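PDB 6GUO: siderophore enterobactin esterase from Emericella nidulans, which hydrolyses the ester bonds of the bacterial xenosiderophore enterobactin, releasing its iron inside the fungal cell, but does not hydrolyse triacetylfusarinine C. Local coordinates for residues Ala14-Ala19 against Trp37-Ser42; Asn53-Val58 against Thr82-Ile87; Phe64-Glu69 against Ala291-Ile296; Asp59-Phe64 against Ile89-Thr94. All blocks are in the same frame, centred on the assembly; numbering follows the deposited sequence.

Contact 1 (Ala14-Ala19 against Trp37-Ser42)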
# COMPACT_ATOMS: atom_id res chain seq x y z
N ALA A 14 9.08 -12.72 -3.38
CA ALA A 14 8.78 -11.53 -2.58
C ALA A 14 8.19 -11.85 -1.19
O ALA A 14 8.17 -10.97 -0.32
CB ALA A 14 7.85 -10.60 -3.35
N ALA A 15 7.75 -13.09 -0.97
CA ALA A 15 7.22 -13.52 0.33
C ALA A 15 8.34 -13.96 1.29
O ALA A 15 8.23 -14.98 1.98
CB ALA A 15 6.20 -14.62 0.14
N ARG A 16 9.39 -13.15 1.35
CA ARG A 16 10.61 -13.44 2.10
C ARG A 16 10.45 -12.95 3.53
O ARG A 16 9.77 -11.96 3.78
CB ARG A 16 11.76 -12.69 1.44
CG ARG A 16 13.14 -13.20 1.79
CD ARG A 16 14.18 -12.64 0.84
NE ARG A 16 15.45 -13.33 1.01
CZ ARG A 16 15.75 -14.54 0.52
NH1 ARG A 16 16.94 -15.06 0.76
NH2 ARG A 16 14.87 -15.23 -0.20
N ASN A 17 11.10 -13.65 4.46
CA ASN A 17 11.11 -13.26 5.88
C ASN A 17 9.71 -12.97 6.40
O ASN A 17 9.43 -11.90 6.93
CB ASN A 17 12.05 -12.06 6.11
CG ASN A 17 13.52 -12.43 5.98
OD1 ASN A 17 13.87 -13.52 5.53
ND2 ASN A 17 14.39 -11.50 6.38
N MET A 18 8.83 -13.93 6.18
CA MET A 18 7.52 -13.92 6.81
C MET A 18 7.11 -15.33 7.20
O MET A 18 7.58 -16.31 6.62
CB MET A 18 6.46 -13.23 5.93
CG MET A 18 6.39 -13.68 4.49
SD MET A 18 5.19 -12.74 3.52
CE MET A 18 5.93 -11.11 3.40
N ALA A 19 6.26 -15.40 8.21
CA ALA A 19 5.78 -16.66 8.76
C ALA A 19 4.39 -16.44 9.30
O ALA A 19 3.98 -15.30 9.55
CB ALA A 19 6.71 -17.14 9.87
N TRP A 37 9.57 -9.62 9.09
CA TRP A 37 10.73 -8.97 9.69
C TRP A 37 11.67 -8.44 8.61
O TRP A 37 11.55 -8.82 7.45
CB TRP A 37 11.43 -9.92 10.67
CG TRP A 37 11.82 -11.24 10.12
CD1 TRP A 37 13.04 -11.59 9.63
CD2 TRP A 37 11.00 -12.41 10.02
NE1 TRP A 37 13.03 -12.90 9.22
CE2 TRP A 37 11.79 -13.43 9.45
CE3 TRP A 37 9.67 -12.70 10.36
CZ2 TRP A 37 11.30 -14.71 9.21
CZ3 TRP A 37 9.19 -13.97 10.12
CH2 TRP A 37 10.00 -14.96 9.54
N PRO A 38 12.59 -7.53 8.99
CA PRO A 38 13.43 -6.88 7.97
C PRO A 38 14.25 -7.82 7.10
O PRO A 38 14.69 -8.88 7.55
CB PRO A 38 14.36 -5.99 8.80
CG PRO A 38 13.55 -5.65 10.00
CD PRO A 38 12.75 -6.88 10.30
N LEU A 39 14.46 -7.41 5.85
CA LEU A 39 15.15 -8.22 4.86
C LEU A 39 16.64 -8.41 5.13
O LEU A 39 17.23 -9.35 4.61
CB LEU A 39 14.96 -7.61 3.47
CG LEU A 39 13.53 -7.65 2.92
CD1 LEU A 39 13.50 -6.97 1.57
CD2 LEU A 39 12.99 -9.07 2.82
N THR A 40 17.25 -7.52 5.93
CA THR A 40 18.64 -7.69 6.35
C THR A 40 18.84 -8.79 7.40
O THR A 40 19.97 -9.21 7.63
CB THR A 40 19.24 -6.37 6.88
OG1 THR A 40 18.36 -5.79 7.85
CG2 THR A 40 19.43 -5.38 5.74
N TRP A 41 17.75 -9.23 8.03
CA TRP A 41 17.79 -10.33 8.99
C TRP A 41 17.72 -11.67 8.26
O TRP A 41 17.32 -11.73 7.09
CB TRP A 41 16.62 -10.23 9.97
CG TRP A 41 16.49 -8.96 10.77
CD1 TRP A 41 17.17 -7.78 10.59
CD2 TRP A 41 15.59 -8.74 11.85
NE1 TRP A 41 16.74 -6.85 11.51
CE2 TRP A 41 15.77 -7.42 12.29
CE3 TRP A 41 14.64 -9.55 12.50
CZ2 TRP A 41 15.04 -6.87 13.35
CZ3 TRP A 41 13.91 -9.01 13.55
CH2 TRP A 41 14.12 -7.69 13.97
N SER A 42 18.06 -12.75 8.95
CA SER A 42 18.05 -14.08 8.34
C SER A 42 16.62 -14.60 8.14
O SER A 42 15.67 -14.12 8.77
CB SER A 42 18.83 -15.08 9.18
OG SER A 42 18.06 -15.55 10.27
O HOH W 1 16.03 -11.54 3.11

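Contact 2 (Asn53-Val58 against Thr82-Ile87)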
# COMPACT_ATOMS: atom_id res chain seq x y z
N ASN A 53 11.56 -2.09 16.27
CA ASN A 53 10.25 -1.61 16.67
C ASN A 53 9.24 -2.62 16.14
O ASN A 53 9.61 -3.57 15.46
CB ASN A 53 10.02 -0.21 16.13
CG ASN A 53 11.01 0.79 16.71
OD1 ASN A 53 11.29 0.77 17.90
ND2 ASN A 53 11.56 1.65 15.86
N ALA A 54 7.98 -2.44 16.51
CA ALA A 54 6.93 -3.37 16.11
C ALA A 54 5.63 -2.64 15.83
O ALA A 54 5.29 -1.68 16.51
CB ALA A 54 6.72 -4.41 17.20
N VAL A 55 4.91 -3.10 14.81
CA VAL A 55 3.58 -2.59 14.51
C VAL A 55 2.61 -3.77 14.49
O VAL A 55 2.87 -4.79 13.84
CB VAL A 55 3.52 -1.76 13.21
CG1 VAL A 55 3.93 -2.55 11.98
CG2 VAL A 55 2.14 -1.15 13.03
N TYR A 56 1.54 -3.62 15.27
CA TYR A 56 0.48 -4.62 15.39
C TYR A 56 -0.71 -4.14 14.57
O TYR A 56 -1.13 -2.98 14.70
CB TYR A 56 0.12 -4.83 16.87
CG TYR A 56 1.22 -5.54 17.62
CD1 TYR A 56 1.15 -6.91 17.87
CD2 TYR A 56 2.35 -4.85 18.06
CE1 TYR A 56 2.17 -7.57 18.53
CE2 TYR A 56 3.38 -5.51 18.73
CZ TYR A 56 3.27 -6.87 18.96
OH TYR A 56 4.29 -7.53 19.62
N LEU A 57 -1.25 -5.02 13.74
CA LEU A 57 -2.35 -4.69 12.83
C LEU A 57 -3.56 -5.56 13.12
O LEU A 57 -3.44 -6.77 13.15
CB LEU A 57 -1.92 -4.92 11.38
CG LEU A 57 -0.56 -4.41 10.91
CD1 LEU A 57 -0.26 -4.96 9.52
CD2 LEU A 57 -0.54 -2.90 10.89
N VAL A 58 -4.72 -4.93 13.33
CA VAL A 58 -6.00 -5.68 13.36
C VAL A 58 -6.60 -5.66 11.95
O VAL A 58 -6.16 -4.87 11.12
CB VAL A 58 -6.96 -5.19 14.46
CG1 VAL A 58 -6.32 -5.40 15.82
CG2 VAL A 58 -7.38 -3.73 14.27
N THR A 82 16.02 1.88 12.55
CA THR A 82 15.64 0.69 13.28
C THR A 82 14.62 -0.09 12.45
O THR A 82 13.65 0.50 11.95
CB THR A 82 15.04 1.06 14.66
OG1 THR A 82 16.00 1.84 15.39
CG2 THR A 82 14.67 -0.19 15.46
N GLY A 83 14.85 -1.39 12.30
CA GLY A 83 13.94 -2.27 11.59
C GLY A 83 12.65 -2.47 12.36
O GLY A 83 12.62 -2.30 13.58
N THR A 84 11.59 -2.81 11.64
CA THR A 84 10.27 -2.98 12.24
C THR A 84 9.71 -4.35 11.91
O THR A 84 9.72 -4.78 10.76
CB THR A 84 9.30 -1.88 11.79
OG1 THR A 84 9.87 -0.59 12.06
CG2 THR A 84 7.97 -1.98 12.52
N VAL A 85 9.24 -5.04 12.95
CA VAL A 85 8.52 -6.30 12.81
C VAL A 85 7.03 -5.98 12.67
O VAL A 85 6.50 -5.15 13.41
CB VAL A 85 8.79 -7.23 14.02
CG1 VAL A 85 7.91 -8.47 14.00
CG2 VAL A 85 10.26 -7.63 14.06
N VAL A 86 6.37 -6.65 11.72
CA VAL A 86 4.93 -6.51 11.52
C VAL A 86 4.26 -7.74 12.10
O VAL A 86 4.67 -8.86 11.81
CB VAL A 86 4.56 -6.39 10.03
CG1 VAL A 86 3.05 -6.26 9.84
CG2 VAL A 86 5.27 -5.20 9.40
N ILE A 87 3.24 -7.51 12.92
CA ILE A 87 2.43 -8.56 13.51
C ILE A 87 0.97 -8.28 13.15
O ILE A 87 0.36 -7.34 13.66
CB ILE A 87 2.61 -8.65 15.04
CG1 ILE A 87 4.10 -8.76 15.40
CG2 ILE A 87 1.82 -9.83 15.58
CD1 ILE A 87 4.79 -7.45 15.69
O HOH W 2 13.94 3.62 16.56
O HOH W 3 11.87 2.54 12.92

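Contact 3 (Phe64-Glu69 against Ala291-Ile296)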
# COMPACT_ATOMS: atom_id res chain seq x y z
N PHE A 64 -1.46 -6.81 6.30
CA PHE A 64 -0.13 -7.36 6.54
C PHE A 64 0.87 -7.06 5.43
O PHE A 64 1.95 -6.55 5.69
CB PHE A 64 -0.25 -8.88 6.71
CG PHE A 64 1.06 -9.59 6.86
CD1 PHE A 64 1.86 -9.38 7.98
CD2 PHE A 64 1.49 -10.49 5.90
CE1 PHE A 64 3.06 -10.05 8.13
CE2 PHE A 64 2.69 -11.16 6.04
CZ PHE A 64 3.48 -10.94 7.16
N LEU A 65 0.48 -7.37 4.20
CA LEU A 65 1.39 -7.26 3.06
C LEU A 65 1.75 -5.80 2.75
O LEU A 65 2.90 -5.51 2.43
CB LEU A 65 0.80 -7.96 1.83
CG LEU A 65 0.50 -9.46 1.96
CD1 LEU A 65 -0.19 -9.97 0.70
CD2 LEU A 65 1.76 -10.27 2.24
N THR A 66 0.78 -4.90 2.89
CA THR A 66 0.99 -3.47 2.64
C THR A 66 1.93 -2.89 3.68
O THR A 66 2.85 -2.17 3.34
CB THR A 66 -0.35 -2.68 2.66
OG1 THR A 66 -1.22 -3.19 1.64
CG2 THR A 66 -0.13 -1.18 2.41
N ALA A 67 1.70 -3.22 4.95
CA ALA A 67 2.59 -2.76 6.02
C ALA A 67 4.00 -3.29 5.81
O ALA A 67 4.98 -2.54 5.91
CB ALA A 67 2.05 -3.19 7.37
N THR A 68 4.11 -4.58 5.49
CA THR A 68 5.40 -5.23 5.26
C THR A 68 6.19 -4.52 4.16
O THR A 68 7.36 -4.15 4.35
CB THR A 68 5.19 -6.71 4.92
OG1 THR A 68 4.62 -7.37 6.06
CG2 THR A 68 6.51 -7.39 4.53
N GLU A 69 5.55 -4.30 3.01
CA GLU A 69 6.26 -3.72 1.88
C GLU A 69 6.60 -2.25 2.07
O GLU A 69 7.67 -1.81 1.66
CB GLU A 69 5.48 -3.92 0.60
CG GLU A 69 6.36 -3.78 -0.63
CD GLU A 69 5.69 -4.35 -1.85
OE1 GLU A 69 4.70 -3.73 -2.29
OE2 GLU A 69 6.12 -5.42 -2.34
N ALA A 291 -3.52 5.58 4.13
CA ALA A 291 -3.53 5.78 5.59
C ALA A 291 -2.58 4.83 6.32
O ALA A 291 -1.94 5.23 7.30
CB ALA A 291 -4.94 5.66 6.14
N LEU A 292 -2.49 3.59 5.85
CA LEU A 292 -1.55 2.62 6.42
C LEU A 292 -0.12 3.03 6.10
O LEU A 292 0.72 3.10 6.99
CB LEU A 292 -1.84 1.21 5.93
CG LEU A 292 -0.91 0.09 6.42
CD1 LEU A 292 -0.70 0.09 7.93
CD2 LEU A 292 -1.49 -1.24 5.97
N SER A 293 0.15 3.33 4.82
CA SER A 293 1.46 3.82 4.41
C SER A 293 1.86 5.05 5.22
O SER A 293 2.97 5.12 5.74
CB SER A 293 1.48 4.16 2.91
OG SER A 293 1.30 3.00 2.12
N GLY A 294 0.94 6.01 5.32
CA GLY A 294 1.15 7.23 6.09
C GLY A 294 1.41 7.00 7.57
O GLY A 294 2.27 7.66 8.17
N GLY A 295 0.67 6.06 8.16
CA GLY A 295 0.88 5.65 9.55
C GLY A 295 2.25 5.03 9.78
O GLY A 295 2.91 5.32 10.79
N ILE A 296 2.69 4.20 8.84
CA ILE A 296 4.02 3.59 8.89
C ILE A 296 5.11 4.67 8.84
O ILE A 296 6.05 4.64 9.63
CB ILE A 296 4.24 2.54 7.75
CG1 ILE A 296 3.27 1.35 7.87
CG2 ILE A 296 5.67 2.02 7.74
CD1 ILE A 296 3.46 0.45 9.07

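Contact 4 (Asp59-Phe64 against Ile89-Thr94)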
# COMPACT_ATOMS: atom_id res chain seq x y z
N ASP A 59 -7.57 -6.53 11.68
CA ASP A 59 -7.91 -6.92 10.28
C ASP A 59 -6.64 -7.37 9.56
O ASP A 59 -6.35 -6.94 8.43
CB ASP A 59 -8.58 -5.79 9.49
CG ASP A 59 -9.94 -5.43 10.02
OD1 ASP A 59 -10.74 -6.34 10.33
OD2 ASP A 59 -10.24 -4.22 10.09
N GLY A 60 -5.88 -8.21 10.23
CA GLY A 60 -4.53 -8.59 9.80
C GLY A 60 -4.40 -9.06 8.36
O GLY A 60 -3.45 -8.69 7.67
N ASN A 61 -5.38 -9.86 7.91
CA ASN A 61 -5.34 -10.44 6.56
C ASN A 61 -5.39 -9.37 5.46
O ASN A 61 -4.92 -9.62 4.36
CB ASN A 61 -6.49 -11.42 6.31
CG ASN A 61 -6.68 -12.43 7.43
OD1 ASN A 61 -7.33 -12.13 8.42
ND2 ASN A 61 -6.15 -13.63 7.25
N ALA A 62 -5.99 -8.22 5.76
CA ALA A 62 -6.16 -7.13 4.79
C ALA A 62 -5.02 -6.12 4.74
O ALA A 62 -4.94 -5.34 3.78
CB ALA A 62 -7.46 -6.40 5.07
N LEU A 63 -4.16 -6.12 5.76
CA LEU A 63 -3.15 -5.07 5.96
C LEU A 63 -1.69 -5.52 6.02
O LEU A 63 -0.78 -4.70 5.83
CB LEU A 63 -3.45 -4.33 7.25
CG LEU A 63 -4.86 -3.77 7.41
CD1 LEU A 63 -4.98 -3.13 8.78
CD2 LEU A 63 -5.18 -2.76 6.32
N PHE A 64 -1.46 -6.81 6.30
CA PHE A 64 -0.13 -7.36 6.54
C PHE A 64 0.87 -7.06 5.43
O PHE A 64 1.95 -6.55 5.69
CB PHE A 64 -0.25 -8.88 6.71
CG PHE A 64 1.06 -9.59 6.86
CD1 PHE A 64 1.86 -9.38 7.98
CD2 PHE A 64 1.49 -10.49 5.90
CE1 PHE A 64 3.06 -10.05 8.13
CE2 PHE A 64 2.69 -11.16 6.04
CZ PHE A 64 3.48 -10.94 7.16
N ILE A 89 -2.83 -9.51 13.16
CA ILE A 89 -3.75 -10.41 13.86
C ILE A 89 -5.04 -10.49 13.06
O ILE A 89 -5.79 -9.51 12.95
CB ILE A 89 -4.02 -9.98 15.31
CG1 ILE A 89 -2.70 -9.76 16.08
CG2 ILE A 89 -4.86 -11.04 16.04
CD1 ILE A 89 -2.26 -8.33 16.15
N GLY A 90 -5.27 -11.67 12.50
CA GLY A 90 -6.39 -11.91 11.61
C GLY A 90 -7.00 -13.28 11.84
O GLY A 90 -7.00 -13.80 12.96
N TYR A 91 -7.50 -13.86 10.75
CA TYR A 91 -8.39 -15.02 10.80
C TYR A 91 -8.04 -16.01 9.69
O TYR A 91 -7.45 -15.62 8.68
CB TYR A 91 -9.83 -14.53 10.63
CG TYR A 91 -10.18 -13.42 11.59
CD1 TYR A 91 -10.49 -13.71 12.92
CD2 TYR A 91 -10.15 -12.08 11.20
CE1 TYR A 91 -10.79 -12.70 13.81
CE2 TYR A 91 -10.46 -11.06 12.09
CZ TYR A 91 -10.77 -11.38 13.40
OH TYR A 91 -11.07 -10.38 14.30
N PRO A 92 -8.39 -17.30 9.87
CA PRO A 92 -8.12 -18.32 8.86
C PRO A 92 -9.16 -18.26 7.73
O PRO A 92 -10.05 -19.11 7.64
CB PRO A 92 -8.20 -19.63 9.66
CG PRO A 92 -9.22 -19.34 10.70
CD PRO A 92 -8.98 -17.90 11.08
N ILE A 93 -9.02 -17.25 6.89
CA ILE A 93 -9.96 -16.99 5.79
C ILE A 93 -9.18 -17.05 4.49
O ILE A 93 -8.02 -16.61 4.44
CB ILE A 93 -10.70 -15.63 5.96
CG1 ILE A 93 -9.71 -14.45 6.11
CG2 ILE A 93 -11.63 -15.71 7.16
CD1 ILE A 93 -10.36 -13.10 6.29
N THR A 94 -9.80 -17.62 3.46
CA THR A 94 -9.12 -17.88 2.18
C THR A 94 -9.69 -17.13 0.97
O THR A 94 -8.93 -16.76 0.09
CB THR A 94 -9.10 -19.39 1.86
OG1 THR A 94 -10.44 -19.89 1.85
CG2 THR A 94 -8.29 -20.14 2.91
O HOH W 4 -8.41 -8.56 13.65

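Contact 1 (Ala14-Ala19 against Trp37-Ser42)
The indole of Trp37 has one face covered by Asn17: the backbone O of Asn17 sits over the ring centre, and its CB makes a CH-pi contact with the five-membered ring, 3.6 Å from the centroid. Met18 N lies over the same face, nearer the rim, while CB of Ala19 meets the edge in the ring plane, 4.0 Å from Trp37 CH2. The Asn17 amide is turned only 19° from the indole plane. This packing joins the entry to strand 18-24, the outermost strand at one end of the alpha/beta-hydrolase sheet, to the loop that leaves strand 31-36. Asparagine suits the place because a flat amide can rest against the indole and still offer two N-H groups. Both are used: ND2 donates to Pro38 O at 2.9 Å and to Trp41 O at 3.0 Å, each acceptor lying close to the amide plane. Pro38 to Trp41 forms a type I beta turn, closed by the Trp41 N bond to Pro38 O; Asn17 ND2 reaches that oxygen from the opposite face of its carbonyl plane. Asn17 also takes a hydrogen bond on its own O from Trp37 N, and its backbone has positive phi (50°), a conformation asparagine tolerates better than most residues. With CG between the backbone N and carbonyl carbon (chi1 54°), Trp37 turns its ring so that NE1 donates to Ser42 O further along the loop. At the outer end, Arg16 CB touches Leu39 CD2, and one water accepts from Arg16 NE at 2.8 Å and donates to Leu39 O at 2.9 Å.

Contact 2 (Asn53-Val58 against Thr82-Ile87)
Ile87 and Asn53 have more surface buried than any other residue of the contact, where strands 52-58 and 83-90 form the parallel pair of a beta-alpha-beta unit in the alpha/beta-hydrolase sheet. Ile87 lies beside Tyr56, their side chains pointing the same way. Its CB approaches Tyr56 CD1 at 3.6 Å. With CG1 of Ile87 beside its backbone N (chi1 -53°), an off-staggered chi2 of 94° lays Ile87 CD1 over one face of the phenol ring, 3.8 Å from its centroid, and 3.9 Å from Ala54 CB. A branched aliphatic chain fits here because it can cover an aromatic face and a small alanine together. On the side of the sheet facing helix 60-77, Val86 packs against Val55 and Leu57. Five backbone hydrogen bonds fix the register: Val55 gives its N-H to Val85 O and takes Ile87 N on its own O. Asn53 begins this ladder with its N bonded to Gly83 O, while its OD1 turns to Arg158 N on the neighbouring strand. The Asn53 and Thr82 side chains cross at about a right angle, Asn53 ND2 3.6 Å from Thr82 CG2; Asn53 ND2 donates to two waters, one donating onward to Thr82 O at 2.9 Å.

Contact 3 (Phe64-Glu69 against Ala291-Ile296)
Leu292 drives its CD2 methyl against Thr66, 3.8 Å from both CB and CG2, and this is the tight end of the contact between helices 60-77 and 288-301. The extended chi1 of Leu292 (179°) points its branched end at the other helix, where Leu292 CD2 also lies 3.9 Å from Ala67 N. Threonine suits the facing position because it divides its work: the methyl meets leucine, while OG1 hydrogen-bonds to Glu69 of the second subunit. Packing is looser farther along. Ala67 CB is 4.3 Å from Leu292 CD2 and equally far from Ile296 CD1, and the small alanine lets the larger side chains approach its helix. Ser293, modelled in two conformers, contributes little. No hydrogen bond links the two segments, whose axes pass 9.6 Å apart at an angle of 40°. The loose side does not open to solvent, since every touching residue is buried, and the second subunit comes against Ser293 as well. Such apolar packing between neighbouring helices, on the face of the sheet where Ala67 touches Val86, belongs to the layered alpha/beta-hydrolase fold, here at the homodimer interface.

Contact 4 (Asp59-Phe64 against Ile89-Thr94)
Asn61 points its CB toward the segment Ile89-Thr94, with CG set beside its own backbone N (chi1 -47°), and the amide beyond meets the backbone of Tyr91 twice. Asn61 CG lies 3.5 Å from Tyr91 O and packs against the end of Ile93. Asn61 OD1 accepts from Tyr91 N at 2.9 Å, the donor lying in the carbonyl plane on a lone pair; it also comes within 3.3 Å of Gly90 CA and touches Ile93 CD1. Asn61 ND2 donates to Tyr91 O at 2.8 Å. Asparagine fits because its amide offers an acceptor and a donor together, matching the N-H and C=O of one residue. The site lies where strand 83-90 ends beside the start of helix 60-77, at one end of a beta-alpha-beta unit of the alpha/beta-hydrolase fold. Gly60 and Gly90 approach to 4.2 Å between CA atoms, the absence of side chains letting the backbones come this close. Gly60 N donates to Ile89 O from well above the carbonyl plane. A water also donates to Ile89 O and accepts from Asp59 N; the Asp59 carboxylate forms a salt bridge with Arg102. The same water donates, over a longer 3.3 Å, to Tyr91 OH, itself hydrogen-bonded to Asp105.

Overall arrangement
Contacts 2, 3 and 4 surround one beta-alpha-beta unit: contact 2 pairs its strands, contact 4 joins its helix start to its second strand, and contact 3 packs the helix against 288-301. Leu57 CD1 of contact 2 meets Ala67 CB of contact 3 at 3.6 Å; contacts 3 and 4 share Phe64. Contact 1, centred about 13 Å from contact 2, packs Trp41 CH2 on Val85 CG2 at 3.9 Å. Contacts 1, 3 and 4 touch the second subunit. The side chains of Leu57, Leu292 and Asp59 lie near, without touching, the probable nucleophile elbow around Ser165; bound triethylene glycol, probably from the crystallisation liquor, lies about 4 Å from the Trp37 side chain and about 6 Å from Asp59's.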